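Side-chain contacts in transcriptional regulator, IclR family (Alicyclobacillus acidocaldarius subsp. acidocaldarius, PDB 5TJJ), which probably binds DNA through a helix-turn-helix domain and regulates transcription: residues 50-53 with 57-60; 85-90 with 107-112; 116-121 with 144-149. All blocks are in the same frame, centred on the assembly; numbering follows the deposited sequence.

Interaction 1: 50-53 with 57-60; sequences RTLE and FVSY
The backbone turns back on itself between Leu-52, near the end of helix 42-54, and Phe-57, just before strand 58-61. Leu-52 O takes a hydrogen bond from Phe-57 N at 3.0 Å, the donor tilted 31° from the carbonyl plane, and a weak one from Val-58 N. One residue on, Glu-53 CA points its hydrogen at Val-58 O, 3.4 Å away. Beside this backbone link, Leu-52 CB rests on Val-58 CG2 at 3.7 Å, and Leu-52 CD1 touches the same methyl. Val-58 holds CG2 anti to its own carbonyl carbon, on the side facing the leucine. This is the junction of helix and wing in a winged helix-turn-helix domain, and helix 42-54 is probably the recognition helix. Leu-52 and Val-58 also pack on helix 9-21. Glu-53, with CG anti to the backbone N (chi1 -158°), reaches out along the strand until OE2 lies 3.5 Å from Tyr-60 CB. With an alanine here, Tyr-60 CB would probably lose its carboxylate neighbour, and Arg-112 of the second subunit its weak, long ion pair to OE1. Tyr-60 OH is hydrogen-bonded to Arg-65 NE, farther along the wing.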
ATOM      1  N   ARG A  50      -4.180 -21.001   6.265  1.00 48.09           N
ATOM      2  CA  ARG A  50      -5.377 -21.434   5.560  1.00 51.14           C
ATOM      3  C   ARG A  50      -6.553 -20.439   5.774  1.00 48.50           C
ATOM      4  O   ARG A  50      -7.370 -20.244   4.886  1.00 47.22           O
ATOM      5  CB  ARG A  50      -5.757 -22.877   5.948  1.00 56.97           C
ATOM      6  CG  ARG A  50      -4.982 -23.957   5.174  1.00 62.60           C
ATOM      7  CD  ARG A  50      -5.258 -25.364   5.731  1.00 67.93           C
ATOM      8  NE  ARG A  50      -5.205 -26.491   4.766  1.00 73.35           N
ATOM      9  CZ  ARG A  50      -6.235 -27.269   4.378  1.00 78.29           C
ATOM     10  NH1 ARG A  50      -7.475 -27.062   4.831  1.00 79.10           N
ATOM     11  NH2 ARG A  50      -6.027 -28.264   3.511  1.00 82.39           N
ATOM     12  N   THR A  51      -6.619 -19.802   6.941  1.00 45.47           N
ATOM     13  CA  THR A  51      -7.649 -18.795   7.212  1.00 44.26           C
ATOM     14  C   THR A  51      -7.417 -17.568   6.330  1.00 42.77           C
ATOM     15  O   THR A  51      -8.363 -17.074   5.701  1.00 44.34           O
ATOM     16  CB  THR A  51      -7.669 -18.410   8.701  1.00 42.55           C
ATOM     17  OG1 THR A  51      -7.816 -19.598   9.468  1.00 44.30           O
ATOM     18  CG2 THR A  51      -8.812 -17.487   9.029  1.00 43.31           C
ATOM     19  N   LEU A  52      -6.164 -17.121   6.252  1.00 39.80           N
ATOM     20  CA  LEU A  52      -5.770 -16.027   5.353  1.00 40.04           C
ATOM     21  C   LEU A  52      -6.040 -16.347   3.880  1.00 42.71           C
ATOM     22  O   LEU A  52      -6.505 -15.493   3.130  1.00 43.20           O
ATOM     23  CB  LEU A  52      -4.279 -15.654   5.543  1.00 37.95           C
ATOM     24  CG  LEU A  52      -3.832 -15.077   6.898  1.00 36.35           C
ATOM     25  CD1 LEU A  52      -2.327 -14.907   6.966  1.00 36.75           C
ATOM     26  CD2 LEU A  52      -4.490 -13.756   7.212  1.00 36.21           C
ATOM     27  N   GLU A  53      -5.749 -17.578   3.477  1.00 45.95           N
ATOM     28  CA  GLU A  53      -6.003 -18.047   2.114  1.00 49.70           C
ATOM     29  C   GLU A  53      -7.485 -18.007   1.742  1.00 51.40           C
ATOM     30  O   GLU A  53      -7.839 -17.701   0.606  1.00 51.53           O
ATOM     31  CB  GLU A  53      -5.474 -19.476   1.929  1.00 53.99           C
ATOM     32  CG  GLU A  53      -5.201 -19.837   0.476  1.00 59.42           C
ATOM     33  CD  GLU A  53      -5.328 -21.329   0.174  1.00 65.99           C
ATOM     34  OE1 GLU A  53      -6.086 -21.658  -0.768  1.00 71.38           O
ATOM     35  OE2 GLU A  53      -4.666 -22.168   0.854  1.00 69.04           O
ATOM     36  N   PHE A  57      -6.037 -13.165   1.291  1.00 41.61           N
ATOM     37  CA  PHE A  57      -4.900 -12.390   1.780  1.00 40.84           C
ATOM     38  C   PHE A  57      -3.570 -13.147   1.580  1.00 40.55           C
ATOM     39  O   PHE A  57      -2.491 -12.537   1.591  1.00 36.94           O
ATOM     40  CB  PHE A  57      -5.057 -12.075   3.268  1.00 42.28           C
ATOM     41  CG  PHE A  57      -6.045 -10.966   3.590  1.00 43.64           C
ATOM     42  CD1 PHE A  57      -7.083 -10.609   2.737  1.00 44.99           C
ATOM     43  CD2 PHE A  57      -5.978 -10.333   4.825  1.00 44.19           C
ATOM     44  CE1 PHE A  57      -7.997  -9.609   3.101  1.00 45.99           C
ATOM     45  CE2 PHE A  57      -6.892  -9.335   5.189  1.00 44.77           C
ATOM     46  CZ  PHE A  57      -7.899  -8.967   4.325  1.00 44.34           C
ATOM     47  N   VAL A  58      -3.659 -14.471   1.405  1.00 41.70           N
ATOM     48  CA  VAL A  58      -2.524 -15.343   1.068  1.00 42.93           C
ATOM     49  C   VAL A  58      -2.944 -16.220  -0.102  1.00 43.65           C
ATOM     50  O   VAL A  58      -4.128 -16.499  -0.258  1.00 44.89           O
ATOM     51  CB  VAL A  58      -2.128 -16.204   2.306  1.00 44.25           C
ATOM     52  CG1 VAL A  58      -1.371 -17.470   1.920  1.00 45.56           C
ATOM     53  CG2 VAL A  58      -1.317 -15.361   3.295  1.00 43.37           C
ATOM     54  N   SER A  59      -2.003 -16.657  -0.933  1.00 44.76           N
ATOM     55  CA  SER A  59      -2.301 -17.770  -1.858  1.00 47.15           C
ATOM     56  C   SER A  59      -1.359 -18.926  -1.690  1.00 47.68           C
ATOM     57  O   SER A  59      -0.293 -18.812  -1.104  1.00 45.55           O
ATOM     58  CB  SER A  59      -2.380 -17.336  -3.329  1.00 48.56           C
ATOM     59  OG  SER A  59      -1.551 -16.235  -3.591  1.00 48.91           O
ATOM     60  N   TYR A  60      -1.803 -20.060  -2.206  1.00 50.35           N
ATOM     61  CA  TYR A  60      -1.084 -21.322  -2.101  1.00 52.71           C
ATOM     62  C   TYR A  60      -0.990 -21.898  -3.519  1.00 54.48           C
ATOM     63  O   TYR A  60      -1.932 -21.822  -4.299  1.00 55.85           O
ATOM     64  CB  TYR A  60      -1.838 -22.241  -1.133  1.00 53.67           C
ATOM     65  CG  TYR A  60      -1.258 -23.627  -0.957  1.00 57.07           C
ATOM     66  CD1 TYR A  60      -0.070 -23.817  -0.251  1.00 57.37           C
ATOM     67  CD2 TYR A  60      -1.909 -24.757  -1.462  1.00 59.39           C
ATOM     68  CE1 TYR A  60       0.465 -25.073  -0.060  1.00 59.59           C
ATOM     69  CE2 TYR A  60      -1.374 -26.023  -1.277  1.00 62.17           C
ATOM     70  CZ  TYR A  60      -0.183 -26.174  -0.575  1.00 62.58           C
ATOM     71  OH  TYR A  60       0.391 -27.429  -0.389  1.00 66.15           O
TER

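Interaction 2: 85-90 with 107-112; sequences DVYAHA and LVKRLR
Tyr-87 and Ala-90, one helical turn apart, reach from helix 86-101 to Lys-109 and Leu-107 on strand 104-110. Here a helix lies against the six-stranded antiparallel sheet of the GAF-like C-terminal domain of the IclR family. In the short segments compared, helix and strand run roughly antiparallel, with axes 10.9 Å apart at an angle of 146°. The buried end of the contact is apolar: Ala-90 CB meets Leu-107 CD2 at 4.0 Å. Leu-107 puts CG anti to its backbone N (chi1 179°), which carries the branch up from the sheet to the helix. Toward the surface the chemistry turns polar. The extended chain of Lys-109 rises from the strand and crosses the tyrosine side chain at about a right angle, bringing NZ to the edge of the ring, near its plane. There NZ donates a weak, long hydrogen bond of 3.4 Å to Tyr-87 OH, and NZ is also 3.9 Å from Tyr-87 CE2.

A second shell sets these groups in place. Leu-107 packs on Leu-91 and Leu-94 of the same helix and on Leu-222 of the neighbouring strand, while Lys-109 leans on Leu-220. Ile-119, on the strand at the other flank, touches both Tyr-87 and Leu-107. The helix that presents Tyr-87 is capped at its start by Asp-85, the N-cap residue, whose OD1 accepts from Ala-88 N at 3.3 Å in an almost straight bond, 174° at the hydrogen.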
ATOM      1  N   ASP A  85      -1.507   8.786   2.606  1.00 42.04           N
ATOM      2  CA  ASP A  85      -0.335   8.139   2.065  1.00 43.62           C
ATOM      3  C   ASP A  85       0.797   8.172   3.105  1.00 44.35           C
ATOM      4  O   ASP A  85       0.595   8.649   4.233  1.00 44.93           O
ATOM      5  CB  ASP A  85      -0.002   8.665   0.661  1.00 46.13           C
ATOM      6  CG  ASP A  85       0.617  10.040   0.647  1.00 49.42           C
ATOM      7  OD1 ASP A  85       0.644  10.750   1.670  1.00 48.88           O
ATOM      8  OD2 ASP A  85       1.106  10.404  -0.447  1.00 55.00           O
ATOM      9  N   VAL A  86       1.951   7.605   2.762  1.00 44.34           N
ATOM     10  CA  VAL A  86       3.056   7.467   3.723  1.00 43.94           C
ATOM     11  C   VAL A  86       3.497   8.824   4.277  1.00 45.67           C
ATOM     12  O   VAL A  86       3.725   8.964   5.473  1.00 45.11           O
ATOM     13  CB  VAL A  86       4.247   6.704   3.096  1.00 43.96           C
ATOM     14  CG1 VAL A  86       5.490   6.778   3.967  1.00 44.55           C
ATOM     15  CG2 VAL A  86       3.851   5.253   2.872  1.00 42.66           C
ATOM     16  N   TYR A  87       3.551   9.830   3.420  1.00 48.44           N
ATOM     17  CA  TYR A  87       4.030  11.151   3.820  1.00 51.52           C
ATOM     18  C   TYR A  87       3.043  11.735   4.862  1.00 48.20           C
ATOM     19  O   TYR A  87       3.473  12.197   5.902  1.00 47.32           O
ATOM     20  CB  TYR A  87       4.261  12.074   2.596  1.00 56.05           C
ATOM     21  CG  TYR A  87       5.430  11.658   1.657  1.00 61.82           C
ATOM     22  CD1 TYR A  87       5.747  10.301   1.384  1.00 63.85           C
ATOM     23  CD2 TYR A  87       6.198  12.619   1.004  1.00 67.25           C
ATOM     24  CE1 TYR A  87       6.786   9.947   0.520  1.00 64.95           C
ATOM     25  CE2 TYR A  87       7.238  12.262   0.145  1.00 69.57           C
ATOM     26  CZ  TYR A  87       7.527  10.931  -0.088  1.00 67.78           C
ATOM     27  OH  TYR A  87       8.553  10.584  -0.939  1.00 70.17           O
ATOM     28  N   ALA A  88       1.737  11.635   4.605  1.00 46.08           N
ATOM     29  CA  ALA A  88       0.679  11.991   5.596  1.00 44.23           C
ATOM     30  C   ALA A  88       0.840  11.305   6.957  1.00 41.85           C
ATOM     31  O   ALA A  88       0.754  11.954   8.004  1.00 41.81           O
ATOM     32  CB  ALA A  88      -0.712  11.696   5.036  1.00 42.93           C
ATOM     33  N   HIS A  89       1.070   9.989   6.936  1.00 40.47           N
ATOM     34  CA  HIS A  89       1.342   9.227   8.167  1.00 38.34           C
ATOM     35  C   HIS A  89       2.621   9.649   8.833  1.00 39.91           C
ATOM     36  O   HIS A  89       2.702   9.654  10.073  1.00 42.07           O
ATOM     37  CB  HIS A  89       1.388   7.734   7.895  1.00 36.34           C
ATOM     38  CG  HIS A  89       0.039   7.147   7.645  1.00 35.80           C
ATOM     39  ND1 HIS A  89      -0.868   6.931   8.656  1.00 34.59           N
ATOM     40  CD2 HIS A  89      -0.571   6.753   6.500  1.00 35.73           C
ATOM     41  CE1 HIS A  89      -1.974   6.429   8.151  1.00 34.38           C
ATOM     42  NE2 HIS A  89      -1.816   6.301   6.847  1.00 35.06           N
ATOM     43  N   ALA A  90       3.624   9.955   8.017  1.00 40.37           N
ATOM     44  CA  ALA A  90       4.896  10.453   8.511  1.00 42.53           C
ATOM     45  C   ALA A  90       4.671  11.771   9.236  1.00 44.26           C
ATOM     46  O   ALA A  90       5.179  11.944  10.343  1.00 44.22           O
ATOM     47  CB  ALA A  90       5.921  10.607   7.391  1.00 43.42           C
ATOM     48  N   LEU A 107      10.322  16.989   8.560  1.00 33.79           N
ATOM     49  CA  LEU A 107      10.485  15.883   7.623  1.00 34.09           C
ATOM     50  C   LEU A 107      11.311  16.363   6.408  1.00 33.06           C
ATOM     51  O   LEU A 107      10.858  17.223   5.653  1.00 32.40           O
ATOM     52  CB  LEU A 107       9.103  15.361   7.205  1.00 35.16           C
ATOM     53  CG  LEU A 107       9.062  14.221   6.209  1.00 37.59           C
ATOM     54  CD1 LEU A 107       9.801  13.002   6.751  1.00 38.83           C
ATOM     55  CD2 LEU A 107       7.615  13.887   5.885  1.00 39.34           C
ATOM     56  N   VAL A 108      12.500  15.777   6.224  1.00 32.12           N
ATOM     57  CA  VAL A 108      13.455  16.193   5.181  1.00 31.95           C
ATOM     58  C   VAL A 108      13.556  15.150   4.062  1.00 33.34           C
ATOM     59  O   VAL A 108      13.672  13.958   4.323  1.00 33.54           O
ATOM     60  CB  VAL A 108      14.846  16.391   5.783  1.00 30.98           C
ATOM     61  CG1 VAL A 108      15.732  17.125   4.811  1.00 31.25           C
ATOM     62  CG2 VAL A 108      14.738  17.125   7.119  1.00 31.17           C
ATOM     63  N   LYS A 109      13.571  15.602   2.817  1.00 34.53           N
ATOM     64  CA  LYS A 109      13.606  14.682   1.681  1.00 36.05           C
ATOM     65  C   LYS A 109      14.775  14.988   0.782  1.00 36.35           C
ATOM     66  O   LYS A 109      15.069  16.143   0.520  1.00 36.02           O
ATOM     67  CB  LYS A 109      12.336  14.839   0.884  1.00 37.60           C
ATOM     68  CG  LYS A 109      12.383  14.230  -0.488  1.00 40.60           C
ATOM     69  CD  LYS A 109      10.987  14.096  -1.021  1.00 44.12           C
ATOM     70  CE  LYS A 109      11.013  13.588  -2.443  1.00 47.72           C
ATOM     71  NZ  LYS A 109       9.631  13.172  -2.777  1.00 52.33           N
ATOM     72  N   ARG A 110      15.374  13.949   0.237  1.00 38.03           N
ATOM     73  CA  ARG A 110      16.464  14.126  -0.690  1.00 40.74           C
ATOM     74  C   ARG A 110      15.977  14.545  -2.082  1.00 42.69           C
ATOM     75  O   ARG A 110      14.959  14.056  -2.562  1.00 43.01           O
ATOM     76  CB  ARG A 110      17.245  12.839  -0.814  1.00 43.39           C
ATOM     77  CG  ARG A 110      18.666  13.057  -1.280  1.00 46.19           C
ATOM     78  CD  ARG A 110      19.282  11.784  -1.814  1.00 50.71           C
ATOM     79  NE  ARG A 110      19.752  10.913  -0.746  1.00 53.54           N
ATOM     80  CZ  ARG A 110      21.025  10.786  -0.351  1.00 56.82           C
ATOM     81  NH1 ARG A 110      21.298   9.932   0.639  1.00 59.16           N
ATOM     82  NH2 ARG A 110      22.025  11.499  -0.914  1.00 55.98           N
ATOM     83  N   LEU A 111      16.706  15.471  -2.707  1.00 44.23           N
ATOM     84  CA  LEU A 111      16.517  15.797  -4.124  1.00 45.71           C
ATOM     85  C   LEU A 111      17.736  15.381  -4.919  1.00 47.08           C
ATOM     86  O   LEU A 111      18.752  14.958  -4.361  1.00 46.77           O
ATOM     87  CB  LEU A 111      16.262  17.291  -4.320  1.00 45.11           C
ATOM     88  CG  LEU A 111      15.019  17.840  -3.632  1.00 44.13           C
ATOM     89  CD1 LEU A 111      14.982  19.346  -3.763  1.00 45.20           C
ATOM     90  CD2 LEU A 111      13.757  17.219  -4.187  1.00 44.77           C
ATOM     91  N   ARG A 112      17.621  15.500  -6.231  1.00 50.42           N
ATOM     92  CA  ARG A 112      18.776  15.413  -7.105  1.00 54.53           C
ATOM     93  C   ARG A 112      19.688  16.646  -6.918  1.00 54.34           C
ATOM     94  O   ARG A 112      19.278  17.681  -6.404  1.00 55.66           O
ATOM     95  CB  ARG A 112      18.346  15.232  -8.575  1.00 58.48           C
ATOM     96  CG  ARG A 112      17.572  13.939  -8.832  1.00 61.30           C
ATOM     97  CD  ARG A 112      17.074  13.798 -10.272  1.00 65.82           C
ATOM     98  NE  ARG A 112      17.871  12.859 -11.084  1.00 70.08           N
ATOM     99  CZ  ARG A 112      18.875  13.177 -11.922  1.00 73.26           C
ATOM    100  NH1 ARG A 112      19.280  14.448 -12.082  1.00 73.59           N
ATOM    101  NH2 ARG A 112      19.488  12.204 -12.607  1.00 74.68           N
TER

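Interaction 3: 116-121 with 144-149; sequences VIYIGS and AAFGRC
Behind the Phe-146 ring that Tyr-118 and Val-116 touch, the shortest polar bonds within the two segments are in the helix backbone: Arg-148 N to Ala-144 O and Cys-149 N to Ala-145 O, both 3.2 Å. They hold the turn from which Phe-146 projects. Across to the strand the contact is made by aromatic and aliphatic groups. Tyr-118 brings its ring edge toward one face of Phe-146 in an offset edge-to-face pair, centroids 5.7 Å apart and planes at 67°. The tyrosine's CE1 lies over that face, and its hydroxyl OH is 3.5 Å from Phe-146 CE2. At another corner of the phenylalanine ring, Val-116 CG2 comes obliquely to CE1 at 3.7 Å. Phe-146 carries CG between its backbone N and carbonyl carbon (chi1 58°), a crowded position in a helix, and this throws the ring out toward the sheet. Phe-139 meets the rings of both Tyr-118 and Phe-146, completing an aromatic cluster. The contact joins helix 144-151 to strand 115-122 of the GAF-like domain. Val-108 of strand 104-110 backs Val-116 and Tyr-118, while the other flank of the helix rests on strands 194-197 and 204-212.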
ATOM      1  N   VAL A 116      18.700  18.895  -0.363  1.00 43.36           N
ATOM      2  CA  VAL A 116      17.608  18.329   0.433  1.00 39.98           C
ATOM      3  C   VAL A 116      16.559  19.396   0.608  1.00 39.57           C
ATOM      4  O   VAL A 116      16.880  20.583   0.477  1.00 41.02           O
ATOM      5  CB  VAL A 116      18.081  17.818   1.808  1.00 39.10           C
ATOM      6  CG1 VAL A 116      19.073  16.668   1.629  1.00 41.14           C
ATOM      7  CG2 VAL A 116      18.712  18.897   2.643  1.00 39.80           C
ATOM      8  N   ILE A 117      15.333  18.982   0.945  1.00 38.15           N
ATOM      9  CA  ILE A 117      14.223  19.918   1.125  1.00 38.02           C
ATOM     10  C   ILE A 117      13.319  19.551   2.322  1.00 36.94           C
ATOM     11  O   ILE A 117      13.011  18.375   2.552  1.00 36.11           O
ATOM     12  CB  ILE A 117      13.431  20.066  -0.192  1.00 38.75           C
ATOM     13  CG1 ILE A 117      12.411  21.191  -0.120  1.00 40.03           C
ATOM     14  CG2 ILE A 117      12.736  18.777  -0.582  1.00 38.77           C
ATOM     15  CD1 ILE A 117      11.650  21.409  -1.424  1.00 42.31           C
ATOM     16  N   TYR A 118      12.927  20.563   3.101  1.00 37.68           N
ATOM     17  CA  TYR A 118      11.855  20.403   4.085  1.00 37.07           C
ATOM     18  C   TYR A 118      10.516  20.194   3.362  1.00 37.84           C
ATOM     19  O   TYR A 118      10.127  21.008   2.527  1.00 40.17           O
ATOM     20  CB  TYR A 118      11.745  21.634   4.977  1.00 38.26           C
ATOM     21  CG  TYR A 118      12.842  21.840   5.998  1.00 39.09           C
ATOM     22  CD1 TYR A 118      13.816  20.867   6.247  1.00 38.36           C
ATOM     23  CD2 TYR A 118      12.888  23.020   6.748  1.00 41.33           C
ATOM     24  CE1 TYR A 118      14.803  21.062   7.194  1.00 40.74           C
ATOM     25  CE2 TYR A 118      13.871  23.228   7.716  1.00 43.40           C
ATOM     26  CZ  TYR A 118      14.833  22.236   7.942  1.00 43.97           C
ATOM     27  OH  TYR A 118      15.846  22.399   8.894  1.00 47.07           O
ATOM     28  N   ILE A 119       9.840  19.089   3.659  1.00 37.06           N
ATOM     29  CA  ILE A 119       8.519  18.799   3.078  1.00 38.42           C
ATOM     30  C   ILE A 119       7.365  18.820   4.092  1.00 38.11           C
ATOM     31  O   ILE A 119       6.226  18.697   3.719  1.00 41.99           O
ATOM     32  CB  ILE A 119       8.536  17.494   2.260  1.00 38.31           C
ATOM     33  CG1 ILE A 119       8.895  16.291   3.112  1.00 38.04           C
ATOM     34  CG2 ILE A 119       9.541  17.584   1.116  1.00 38.51           C
ATOM     35  CD1 ILE A 119       8.478  14.966   2.477  1.00 39.36           C
ATOM     36  N   GLY A 120       7.652  19.021   5.365  1.00 37.10           N
ATOM     37  CA  GLY A 120       6.599  19.129   6.373  1.00 37.59           C
ATOM     38  C   GLY A 120       7.218  19.434   7.720  1.00 35.29           C
ATOM     39  O   GLY A 120       8.386  19.162   7.915  1.00 34.75           O
ATOM     40  N   SER A 121       6.444  20.043   8.615  1.00 35.66           N
ATOM     41  CA  SER A 121       6.859  20.284   9.988  1.00 35.19           C
ATOM     42  C   SER A 121       5.683  20.164  10.928  1.00 34.68           C
ATOM     43  O   SER A 121       4.549  20.167  10.512  1.00 33.65           O
ATOM     44  CB  SER A 121       7.473  21.680  10.155  1.00 36.65           C
ATOM     45  OG  SER A 121       6.465  22.661  10.005  1.00 40.02           O
ATOM     46  N   ALA A 144      24.547  20.130   8.344  1.00 42.48           N
ATOM     47  CA  ALA A 144      24.003  19.913   9.697  1.00 43.26           C
ATOM     48  C   ALA A 144      23.587  18.437   9.948  1.00 42.39           C
ATOM     49  O   ALA A 144      23.945  17.556   9.158  1.00 43.77           O
ATOM     50  CB  ALA A 144      22.848  20.897   9.963  1.00 43.34           C
ATOM     51  N   ALA A 145      22.853  18.174  11.032  1.00 40.80           N
ATOM     52  CA  ALA A 145      22.501  16.808  11.431  1.00 39.52           C
ATOM     53  C   ALA A 145      21.785  16.007  10.346  1.00 39.45           C
ATOM     54  O   ALA A 145      22.124  14.828  10.093  1.00 37.82           O
ATOM     55  CB  ALA A 145      21.669  16.817  12.708  1.00 38.97           C
ATOM     56  N   PHE A 146      20.810  16.645   9.705  1.00 39.94           N
ATOM     57  CA  PHE A 146      20.021  15.958   8.690  1.00 42.25           C
ATOM     58  C   PHE A 146      20.800  15.640   7.411  1.00 42.76           C
ATOM     59  O   PHE A 146      20.520  14.614   6.778  1.00 43.54           O
ATOM     60  CB  PHE A 146      18.686  16.657   8.381  1.00 44.18           C
ATOM     61  CG  PHE A 146      18.812  18.061   7.926  1.00 46.34           C
ATOM     62  CD1 PHE A 146      19.174  18.354   6.620  1.00 49.23           C
ATOM     63  CD2 PHE A 146      18.537  19.111   8.800  1.00 49.86           C
ATOM     64  CE1 PHE A 146      19.284  19.672   6.196  1.00 50.19           C
ATOM     65  CE2 PHE A 146      18.639  20.425   8.375  1.00 51.46           C
ATOM     66  CZ  PHE A 146      19.001  20.704   7.069  1.00 50.28           C
ATOM     67  N   GLY A 147      21.743  16.510   7.035  1.00 41.80           N
ATOM     68  CA  GLY A 147      22.648  16.248   5.937  1.00 42.23           C
ATOM     69  C   GLY A 147      23.462  14.973   6.162  1.00 43.03           C
ATOM     70  O   GLY A 147      23.445  14.045   5.348  1.00 42.83           O
ATOM     71  N   ARG A 148      24.139  14.919   7.301  1.00 43.30           N
ATOM     72  CA  ARG A 148      24.895  13.739   7.695  1.00 43.61           C
ATOM     73  C   ARG A 148      24.089  12.425   7.737  1.00 43.03           C
ATOM     74  O   ARG A 148      24.666  11.344   7.548  1.00 44.11           O
ATOM     75  CB  ARG A 148      25.498  13.964   9.081  1.00 44.67           C
ATOM     76  CG  ARG A 148      26.596  15.000   9.112  1.00 44.56           C
ATOM     77  CD  ARG A 148      27.485  14.814  10.330  1.00 46.14           C
ATOM     78  NE  ARG A 148      26.943  15.491  11.496  1.00 46.45           N
ATOM     79  CZ  ARG A 148      26.961  16.802  11.688  1.00 46.59           C
ATOM     80  NH1 ARG A 148      27.518  17.625  10.797  1.00 47.37           N
ATOM     81  NH2 ARG A 148      26.429  17.286  12.793  1.00 48.04           N
ATOM     82  N   CYS A 149      22.789  12.500   8.027  1.00 40.66           N
ATOM     83  CA  CYS A 149      21.978  11.295   7.989  1.00 41.40           C
ATOM     84  C   CYS A 149      21.750  10.761   6.594  1.00 41.71           C
ATOM     85  O   CYS A 149      21.597   9.566   6.457  1.00 44.19           O
ATOM     86  CB  CYS A 149      20.630  11.470   8.662  1.00 41.93           C
ATOM     87  SG  CYS A 149      20.737  11.549  10.442  1.00 41.35           S
TER

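Overall arrangement
Interaction 1 stands apart in the helix-turn-helix domain, its centre 33 Å from that of interaction 2 and 41 Å from that of interaction 3. The latter two share one sheet: strands 104-110 and 115-122 are neighbours, joined by probable backbone bonds such as Lys-109 N to Ile-117 O at 2.8 Å. They use opposite faces of it, with helix 86-101 on one and helix 144-151 on the other. Interaction 3 is buried and is made of aromatic packing with one valine. Interaction 2 grades from buried aliphatic to exposed polar, whereas interaction 1, partly buried, combines main-chain bonding with aliphatic packing. Interactions 1 and 2 also touch the second subunit; interaction 3 stays within its own chain.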